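Local structure of sialidase B (4XJW) at residues Arg272-Asn278 with Arg638-Leu643; Ser279-Gly283 with Ser392-Arg396. The protein catalyses the release of terminal sialic acid from alpha-2,3-, alpha-2,6- and alpha-2,8-linked glycoconjugates, and works as an intramolecular trans-sialidase. The protein carries 1 engineered substitution. All blocks are in the same frame, centred on the assembly; numbering follows the deposited sequence.

Contact 1: Arg272-Asn278 with Arg638-Leu643; sequences RDNKLKN and RNELHL
Over one face of the Arg-272 guanidinium lies Leu-643 CD2, 3.2 Å above its plane and displaced to one side. Its edge faces backbone carbonyls. NE and NH2 grip Leu-641 O side-on, NE at 2.8 Å, and NH2 also donates to Asn-639 O at 2.9 Å, approaching from above that carbonyl's plane. Water 1 links NH1 to the same Asn-639 O, and these bonds together fix the guanidinium's rotation against the backbone of 639-641. A bend at chi3 (66°) turns the guanidinium edge toward the two carbonyls. On the His-642 ring, CB of the preceding residue, Leu-641, covers the centre of one face, while NE2 at the edge donates to Lys-277 O at 2.8 Å in a nearly straight bond (173°) that uses a carbonyl lone pair. The rings of His-231 and Trp-270 meet this ring edge-to-face. Both segments are loops of the six-bladed beta-propeller, the catalytic domain of family 33 sialidases, and Arg-272 also touches Pro-92 of the N-terminal concanavalin-like domain. Lys-277 runs extended across Leu-641 at about a right angle, its CG 4.0 Å from Leu-641 CD1. Its NZ then bonds to both Arg-638 O (2.9 Å) and Asn-274 OD1. Leu-641 CD1 also sits over a face of the Arg-638 guanidinium, whose NH2 donates at the edge to Asn-278 OD1 at 2.9 Å; the Asn-278 amide and Arg-638 guanidinium planes lie 50° apart.

Contact 2: Ser279-Gly283 with Ser392-Arg396; sequences SQISG and SLRER
Glu-395 reaches from an antiparallel beta-hairpin to the loop Ser-279-Gly-283. Its strand, 394-398, pairs with 377-387 in the sheet inserted into the sialidase beta-propeller, and the loop leads into propeller strand 286-294. From CB, directed toward the loop, the side chain passes beside Val-386 of the partner strand. With chi1 at -54° CG stands beside the backbone N, and the chain is extended from there, carrying the carboxylate across the gap. CD comes to 3.4 Å from Ser-282 N, and OE1 to 3.7 Å from Ile-281 CG2, the methyl flanking the acid. Across the contact the shortest bond is at OE2: Ser-282 N donates to it at 2.8 Å and 156°, on the syn side and close to the carboxylate plane. OE2 also approaches Ile-281 CA. OE1 takes weak bonds from Ser-282 N and from Gly-283 N, the latter at 3.1 Å, and has its strongest partner in Tyr-263 OH. Two successive backbone amides and a phenol hydroxyl meet the carboxylate, which would be expected to favour its charged form. Beside it, Leu-393 CD2 rests 3.4 Å from Gln-280 O, the carbonyl that also receives Ser-282 OG at 2.8 Å from above its plane. At the end nearer Ser-392, Ser-279 OG bonds Leu-276 O and accepts from water 3, which in turn accepts from Leu-393 N at 3.0 Å.

How the contacts relate
Going from the N terminus, the chain leaves the concanavalin-like domain, runs through strands 205-213 to 255-256, and enters the long loop before strand 286-294. Residues 272-278 and 279-283 follow each other there without a gap. Contact 2 closes first, after 108 residues, when the chain reaches the hairpin of the inserted sheet. Contact 1 closes after 359 residues, in the loop between strands 626-631 and 647-652, so contact 2 is nested inside it. Their centres are 15 Å apart. The single long loop thereby joins that loop between late propeller strands to the inserted sheet, and the side chain of Gln-280 is about 6 Å from that of Asp-232, probably the proton acceptor.

Contact 1: Arg272-Asn278 with Arg638-Leu643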
ATOM      1  N   ARG A 272      13.816  -3.753  -9.550  1.00 11.02           N
ATOM      2  CA  ARG A 272      12.717  -3.378 -10.442  1.00 13.47           C
ATOM      3  C   ARG A 272      12.966  -3.779 -11.904  1.00 11.20           C
ATOM      4  O   ARG A 272      12.141  -3.520 -12.773  1.00 13.30           O
ATOM      5  CB  ARG A 272      12.439  -1.875 -10.342  1.00 11.82           C
ATOM      6  CG  ARG A 272      12.339  -1.347  -8.899  1.00 11.74           C
ATOM      7  CD  ARG A 272      11.636   0.021  -8.813  1.00 13.18           C
ATOM      8  NE  ARG A 272      10.245  -0.154  -9.209  1.00 13.36           N
ATOM      9  CZ  ARG A 272       9.774   0.157 -10.416  1.00 12.44           C
ATOM     10  NH1 ARG A 272      10.555   0.751 -11.300  1.00 13.74           N
ATOM     11  NH2 ARG A 272       8.511  -0.099 -10.732  1.00 12.46           N
ATOM     12  N   ASP A 273      14.104  -4.405 -12.195  1.00 12.22           N
ATOM     13  CA  ASP A 273      14.380  -4.838 -13.573  1.00 11.43           C
ATOM     14  C   ASP A 273      13.550  -6.053 -13.980  1.00 11.33           C
ATOM     15  O   ASP A 273      13.018  -6.761 -13.133  1.00 13.62           O
ATOM     16  CB  ASP A 273      15.850  -5.171 -13.711  1.00 15.61           C
ATOM     17  CG  ASP A 273      16.241  -6.331 -12.853  1.00 15.21           C
ATOM     18  OD1 ASP A 273      16.492  -6.095 -11.642  1.00 16.69           O
ATOM     19  OD2 ASP A 273      16.273  -7.476 -13.368  1.00 16.48           O
ATOM     20  N   ASN A 274      13.479  -6.325 -15.281  1.00 12.08           N
ATOM     21  CA  ASN A 274      12.639  -7.417 -15.763  1.00 14.93           C
ATOM     22  C   ASN A 274      13.176  -8.835 -15.544  1.00 16.05           C
ATOM     23  O   ASN A 274      12.454  -9.801 -15.777  1.00 18.89           O
ATOM     24  CB  ASN A 274      12.256  -7.224 -17.242  1.00 13.51           C
ATOM     25  CG  ASN A 274      11.299  -6.071 -17.451  1.00 17.34           C
ATOM     26  OD1 ASN A 274      10.597  -5.646 -16.526  1.00 17.82           O
ATOM     27  ND2 ASN A 274      11.267  -5.549 -18.670  1.00 16.13           N
ATOM     28  N   LYS A 275      14.432  -8.981 -15.132  1.00 11.04           N
ATOM     29  CA  LYS A 275      14.909 -10.316 -14.774  1.00 12.93           C
ATOM     30  C   LYS A 275      14.558 -10.660 -13.323  1.00 12.98           C
ATOM     31  O   LYS A 275      14.103 -11.766 -13.026  1.00 13.02           O
ATOM     32  CB  LYS A 275      16.421 -10.489 -15.024  1.00 15.89           C
ATOM     33  CG  LYS A 275      16.932 -11.872 -14.622  1.00 24.37           C
ATOM     34  CD  LYS A 275      18.441 -12.058 -14.866  1.00 23.45           C
ATOM     35  CE  LYS A 275      19.260 -11.787 -13.602  1.00 29.95           C
ATOM     36  NZ  LYS A 275      19.871 -10.428 -13.585  1.00 30.76           N
ATOM     37  N   LEU A 276      14.734  -9.689 -12.432  1.00 13.13           N
ATOM     38  CA  LEU A 276      14.661  -9.940 -10.992  1.00 12.75           C
ATOM     39  C   LEU A 276      13.396  -9.482 -10.255  1.00 11.09           C
ATOM     40  O   LEU A 276      13.191  -9.888  -9.122  1.00 12.56           O
ATOM     41  CB  LEU A 276      15.873  -9.299 -10.306  1.00 13.41           C
ATOM     42  CG  LEU A 276      17.239  -9.893 -10.633  1.00 16.58           C
ATOM     43  CD1 LEU A 276      18.321  -9.065  -9.975  1.00 17.14           C
ATOM     44  CD2 LEU A 276      17.308 -11.337 -10.171  1.00 16.07           C
ATOM     45  N   LYS A 277      12.576  -8.629 -10.861  1.00  9.84           N
ATOM     46  CA  LYS A 277      11.457  -8.021 -10.111  1.00 11.81           C
ATOM     47  C   LYS A 277      10.451  -9.017  -9.510  1.00 12.10           C
ATOM     48  O   LYS A 277       9.787  -8.694  -8.535  1.00  9.87           O
ATOM     49  CB  LYS A 277      10.728  -6.933 -10.918  1.00  8.91           C
ATOM     50  CG  LYS A 277       9.856  -7.446 -12.048  1.00  9.60           C
ATOM     51  CD  LYS A 277       9.432  -6.312 -12.982  1.00 10.75           C
ATOM     52  CE  LYS A 277       8.567  -6.857 -14.124  1.00 10.62           C
ATOM     53  NZ  LYS A 277       8.235  -5.833 -15.150  1.00 11.69           N
ATOM     54  N   ASN A 278      10.336 -10.225 -10.057  1.00 10.37           N
ATOM     55  CA  ASN A 278       9.478 -11.242  -9.440  1.00 10.47           C
ATOM     56  C   ASN A 278      10.119 -12.045  -8.314  1.00  9.69           C
ATOM     57  O   ASN A 278       9.480 -12.956  -7.748  1.00 12.37           O
ATOM     58  CB  ASN A 278       8.894 -12.194 -10.488  1.00  9.37           C
ATOM     59  CG  ASN A 278       7.835 -11.542 -11.331  1.00 16.43           C
ATOM     60  OD1 ASN A 278       7.218 -10.556 -10.921  1.00 18.40           O
ATOM     61  ND2 ASN A 278       7.611 -12.088 -12.523  1.00 13.98           N
ATOM     62  N   ARG A 638       2.525  -4.526 -13.732  1.00  9.34           N
ATOM     63  CA  ARG A 638       3.841  -5.143 -13.527  1.00  7.42           C
ATOM     64  C   ARG A 638       4.990  -4.174 -13.814  1.00  8.94           C
ATOM     65  O   ARG A 638       6.159  -4.541 -13.683  1.00 10.56           O
ATOM     66  CB  ARG A 638       3.984  -6.417 -14.388  1.00  8.86           C
ATOM     67  CG  ARG A 638       3.068  -7.566 -13.984  1.00 12.34           C
ATOM     68  CD  ARG A 638       2.820  -7.714 -12.479  1.00 17.62           C
ATOM     69  NE  ARG A 638       3.833  -8.512 -11.779  1.00 25.58           N
ATOM     70  CZ  ARG A 638       3.701  -8.974 -10.531  1.00 22.47           C
ATOM     71  NH1 ARG A 638       2.601  -8.720  -9.836  1.00 21.11           N
ATOM     72  NH2 ARG A 638       4.670  -9.692  -9.971  1.00 24.44           N
ATOM     73  N   ASN A 639       4.663  -2.940 -14.198  1.00  9.82           N
ATOM     74  CA  ASN A 639       5.666  -1.887 -14.354  1.00 10.25           C
ATOM     75  C   ASN A 639       5.822  -1.022 -13.110  1.00  8.10           C
ATOM     76  O   ASN A 639       6.721  -0.187 -13.055  1.00  9.95           O
ATOM     77  CB  ASN A 639       5.339  -0.983 -15.542  1.00  9.97           C
ATOM     78  CG  ASN A 639       6.554  -0.189 -16.018  1.00 10.79           C
ATOM     79  OD1 ASN A 639       7.568  -0.772 -16.410  1.00 12.96           O
ATOM     80  ND2 ASN A 639       6.457   1.139 -15.997  1.00 12.23           N
ATOM     81  N   GLU A 640       4.938  -1.198 -12.132  1.00  9.24           N
ATOM     82  CA  GLU A 640       4.945  -0.312 -10.960  1.00  9.43           C
ATOM     83  C   GLU A 640       5.122  -1.057  -9.639  1.00  9.55           C
ATOM     84  O   GLU A 640       4.695  -0.576  -8.597  1.00  9.52           O
ATOM     85  CB  GLU A 640       3.694   0.588 -10.961  1.00  8.77           C
ATOM     86  CG  GLU A 640       3.553   1.395 -12.258  1.00 10.99           C
ATOM     87  CD  GLU A 640       2.633   2.595 -12.183  1.00 10.31           C
ATOM     88  OE1 GLU A 640       2.036   2.853 -11.099  1.00 10.63           O
ATOM     89  OE2 GLU A 640       2.522   3.296 -13.217  1.00 11.21           O
ATOM     90  N   LEU A 641       5.739  -2.238  -9.699  1.00  9.94           N
ATOM     91  CA  LEU A 641       6.084  -3.012  -8.507  1.00  9.64           C
ATOM     92  C   LEU A 641       7.157  -2.289  -7.718  1.00  9.17           C
ATOM     93  O   LEU A 641       7.968  -1.550  -8.282  1.00  9.48           O
ATOM     94  CB  LEU A 641       6.638  -4.379  -8.906  1.00  9.55           C
ATOM     95  CG  LEU A 641       5.707  -5.228  -9.766  1.00  8.50           C
ATOM     96  CD1 LEU A 641       6.456  -6.461 -10.206  1.00 11.97           C
ATOM     97  CD2 LEU A 641       4.489  -5.624  -8.966  1.00 11.43           C
ATOM     98  N   HIS A 642       7.145  -2.477  -6.401  1.00  9.10           N
ATOM     99  CA  HIS A 642       8.284  -2.107  -5.552  1.00  7.76           C
ATOM    100  C   HIS A 642       8.592  -0.609  -5.550  1.00 10.61           C
ATOM    101  O   HIS A 642       9.751  -0.196  -5.743  1.00 10.37           O
ATOM    102  CB  HIS A 642       9.540  -2.909  -5.939  1.00  8.38           C
ATOM    103  CG  HIS A 642       9.261  -4.358  -6.220  1.00  7.53           C
ATOM    104  ND1 HIS A 642       8.356  -5.096  -5.485  1.00  9.34           N
ATOM    105  CD2 HIS A 642       9.720  -5.175  -7.196  1.00 10.86           C
ATOM    106  CE1 HIS A 642       8.290  -6.321  -5.986  1.00  7.29           C
ATOM    107  NE2 HIS A 642       9.119  -6.402  -7.013  1.00  9.12           N
ATOM    108  N   LEU A 643       7.555   0.192  -5.317  1.00 10.80           N
ATOM    109  CA  LEU A 643       7.701   1.638  -5.190  1.00  9.76           C
ATOM    110  C   LEU A 643       7.577   2.008  -3.733  1.00  9.34           C
ATOM    111  O   LEU A 643       6.688   1.497  -3.045  1.00 12.26           O
ATOM    112  CB  LEU A 643       6.620   2.380  -5.978  1.00 10.40           C
ATOM    113  CG  LEU A 643       6.436   2.001  -7.451  1.00  9.13           C
ATOM    114  CD1 LEU A 643       5.250   2.737  -8.058  1.00 11.29           C
ATOM    115  CD2 LEU A 643       7.693   2.259  -8.254  1.00 11.64           C
TER
HETATM  116  O   HOH W   1       9.242   0.458 -13.899  1.00 14.08           O
HETATM  117  O   HOH W   2       5.854  -9.236 -13.013  1.00 19.17           O

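Contact 2: Ser279-Gly283 with Ser392-Arg396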
ATOM      1  N   SER A 279      11.361 -11.704  -7.975  1.00  9.80           N
ATOM      2  CA  SER A 279      12.001 -12.283  -6.802  1.00 11.26           C
ATOM      3  C   SER A 279      11.081 -12.106  -5.608  1.00  9.79           C
ATOM      4  O   SER A 279      10.508 -11.021  -5.399  1.00 12.90           O
ATOM      5  CB  SER A 279      13.348 -11.628  -6.506  1.00 12.73           C
ATOM      6  OG  SER A 279      14.263 -11.868  -7.567  1.00 13.64           O
ATOM      7  N   GLN A 280      10.932 -13.169  -4.833  1.00 12.09           N
ATOM      8  CA  GLN A 280       9.936 -13.195  -3.779  1.00 11.60           C
ATOM      9  C   GLN A 280      10.465 -13.984  -2.593  1.00 13.88           C
ATOM     10  O   GLN A 280      10.935 -15.102  -2.762  1.00 15.17           O
ATOM     11  CB  GLN A 280       8.672 -13.846  -4.337  1.00 13.67           C
ATOM     12  CG  GLN A 280       7.495 -13.875  -3.406  1.00 15.30           C
ATOM     13  CD  GLN A 280       6.236 -14.371  -4.095  1.00 15.56           C
ATOM     14  OE1 GLN A 280       6.306 -15.144  -5.052  1.00 20.76           O
ATOM     15  NE2 GLN A 280       5.076 -13.909  -3.625  1.00 14.14           N
ATOM     16  N   ILE A 281      10.411 -13.398  -1.398  1.00  9.88           N
ATOM     17  CA  ILE A 281      10.854 -14.080  -0.193  1.00 12.99           C
ATOM     18  C   ILE A 281       9.974 -15.308  -0.011  1.00 14.83           C
ATOM     19  O   ILE A 281       8.753 -15.200   0.074  1.00 12.51           O
ATOM     20  CB  ILE A 281      10.754 -13.187   1.055  1.00 10.51           C
ATOM     21  CG1 ILE A 281      11.609 -11.926   0.897  1.00 11.68           C
ATOM     22  CG2 ILE A 281      11.171 -13.991   2.303  1.00 12.04           C
ATOM     23  CD1 ILE A 281      11.615 -10.992   2.127  1.00 11.82           C
ATOM     24  N   SER A 282      10.593 -16.479   0.027  1.00 11.62           N
ATOM     25  CA  SER A 282       9.837 -17.716  -0.114  1.00 14.13           C
ATOM     26  C   SER A 282       9.839 -18.642   1.094  1.00 13.18           C
ATOM     27  O   SER A 282       9.170 -19.674   1.070  1.00 15.59           O
ATOM     28  CB  SER A 282      10.299 -18.473  -1.359  1.00 17.26           C
ATOM     29  OG  SER A 282      10.050 -17.726  -2.531  1.00 18.29           O
ATOM     30  N   GLY A 283      10.568 -18.278   2.148  1.00 12.37           N
ATOM     31  CA  GLY A 283      10.615 -19.100   3.345  1.00 14.47           C
ATOM     32  C   GLY A 283      10.081 -18.446   4.611  1.00 12.59           C
ATOM     33  O   GLY A 283      10.231 -19.001   5.701  1.00 13.92           O
ATOM     34  N   SER A 392      21.214 -12.686  -7.304  1.00 25.09           N
ATOM     35  CA  SER A 392      19.872 -13.249  -7.188  1.00 23.99           C
ATOM     36  C   SER A 392      19.475 -13.227  -5.718  1.00 23.40           C
ATOM     37  O   SER A 392      20.326 -13.024  -4.848  1.00 18.63           O
ATOM     38  CB  SER A 392      19.823 -14.673  -7.754  1.00 28.69           C
ATOM     39  OG  SER A 392      20.623 -15.566  -6.999  1.00 30.38           O
ATOM     40  N   LEU A 393      18.189 -13.406  -5.435  1.00 19.64           N
ATOM     41  CA  LEU A 393      17.737 -13.424  -4.050  1.00 15.66           C
ATOM     42  C   LEU A 393      18.260 -14.656  -3.318  1.00 19.45           C
ATOM     43  O   LEU A 393      18.129 -15.788  -3.796  1.00 23.45           O
ATOM     44  CB  LEU A 393      16.209 -13.384  -3.980  1.00 18.72           C
ATOM     45  CG  LEU A 393      15.601 -13.602  -2.590  1.00 16.55           C
ATOM     46  CD1 LEU A 393      15.974 -12.458  -1.674  1.00 16.39           C
ATOM     47  CD2 LEU A 393      14.089 -13.770  -2.673  1.00 17.66           C
ATOM     48  N   ARG A 394      18.866 -14.419  -2.160  1.00 16.33           N
ATOM     49  CA  ARG A 394      19.327 -15.492  -1.296  1.00 16.86           C
ATOM     50  C   ARG A 394      18.717 -15.291   0.076  1.00 16.85           C
ATOM     51  O   ARG A 394      18.693 -14.172   0.584  1.00 15.73           O
ATOM     52  CB  ARG A 394      20.853 -15.482  -1.211  1.00 22.53           C
ATOM     53  CG  ARG A 394      21.434 -16.489  -0.230  1.00 24.82           C
ATOM     54  CD  ARG A 394      22.957 -16.496  -0.308  1.00 32.79           C
ATOM     55  NE  ARG A 394      23.490 -15.138  -0.396  1.00 33.90           N
ATOM     56  CZ  ARG A 394      24.747 -14.844  -0.717  1.00 34.44           C
ATOM     57  NH1 ARG A 394      25.613 -15.813  -0.974  1.00 36.45           N
ATOM     58  NH2 ARG A 394      25.137 -13.579  -0.780  1.00 29.44           N
ATOM     59  N   GLU A 395      18.202 -16.372   0.651  1.00 18.74           N
ATOM     60  CA  GLU A 395      17.620 -16.345   1.980  1.00 13.44           C
ATOM     61  C   GLU A 395      18.473 -17.248   2.850  1.00 20.35           C
ATOM     62  O   GLU A 395      18.570 -18.453   2.593  1.00 20.23           O
ATOM     63  CB  GLU A 395      16.177 -16.841   1.915  1.00 15.84           C
ATOM     64  CG  GLU A 395      15.356 -16.064   0.886  1.00 16.36           C
ATOM     65  CD  GLU A 395      13.906 -16.499   0.787  1.00 13.96           C
ATOM     66  OE1 GLU A 395      13.349 -16.998   1.788  1.00 15.88           O
ATOM     67  OE2 GLU A 395      13.320 -16.333  -0.313  1.00 18.07           O
ATOM     68  N   ARG A 396      19.108 -16.674   3.863  1.00 16.49           N
ATOM     69  CA  ARG A 396      20.031 -17.465   4.666  1.00 21.04           C
ATOM     70  C   ARG A 396      20.075 -17.124   6.145  1.00 16.08           C
ATOM     71  O   ARG A 396      19.833 -15.989   6.567  1.00 18.17           O
ATOM     72  CB  ARG A 396      21.436 -17.376   4.088  1.00 24.76           C
ATOM     73  CG  ARG A 396      21.941 -15.972   3.980  1.00 23.79           C
ATOM     74  CD  ARG A 396      23.401 -15.941   3.564  1.00 32.49           C
ATOM     75  NE  ARG A 396      23.931 -14.583   3.621  1.00 37.02           N
ATOM     76  CZ  ARG A 396      25.018 -14.175   2.981  1.00 35.99           C
ATOM     77  NH1 ARG A 396      25.703 -15.022   2.222  1.00 40.16           N
ATOM     78  NH2 ARG A 396      25.420 -12.917   3.099  1.00 41.47           N
TER
HETATM   79  O   HOH W   3      16.095 -13.932  -7.570  1.00 19.99           O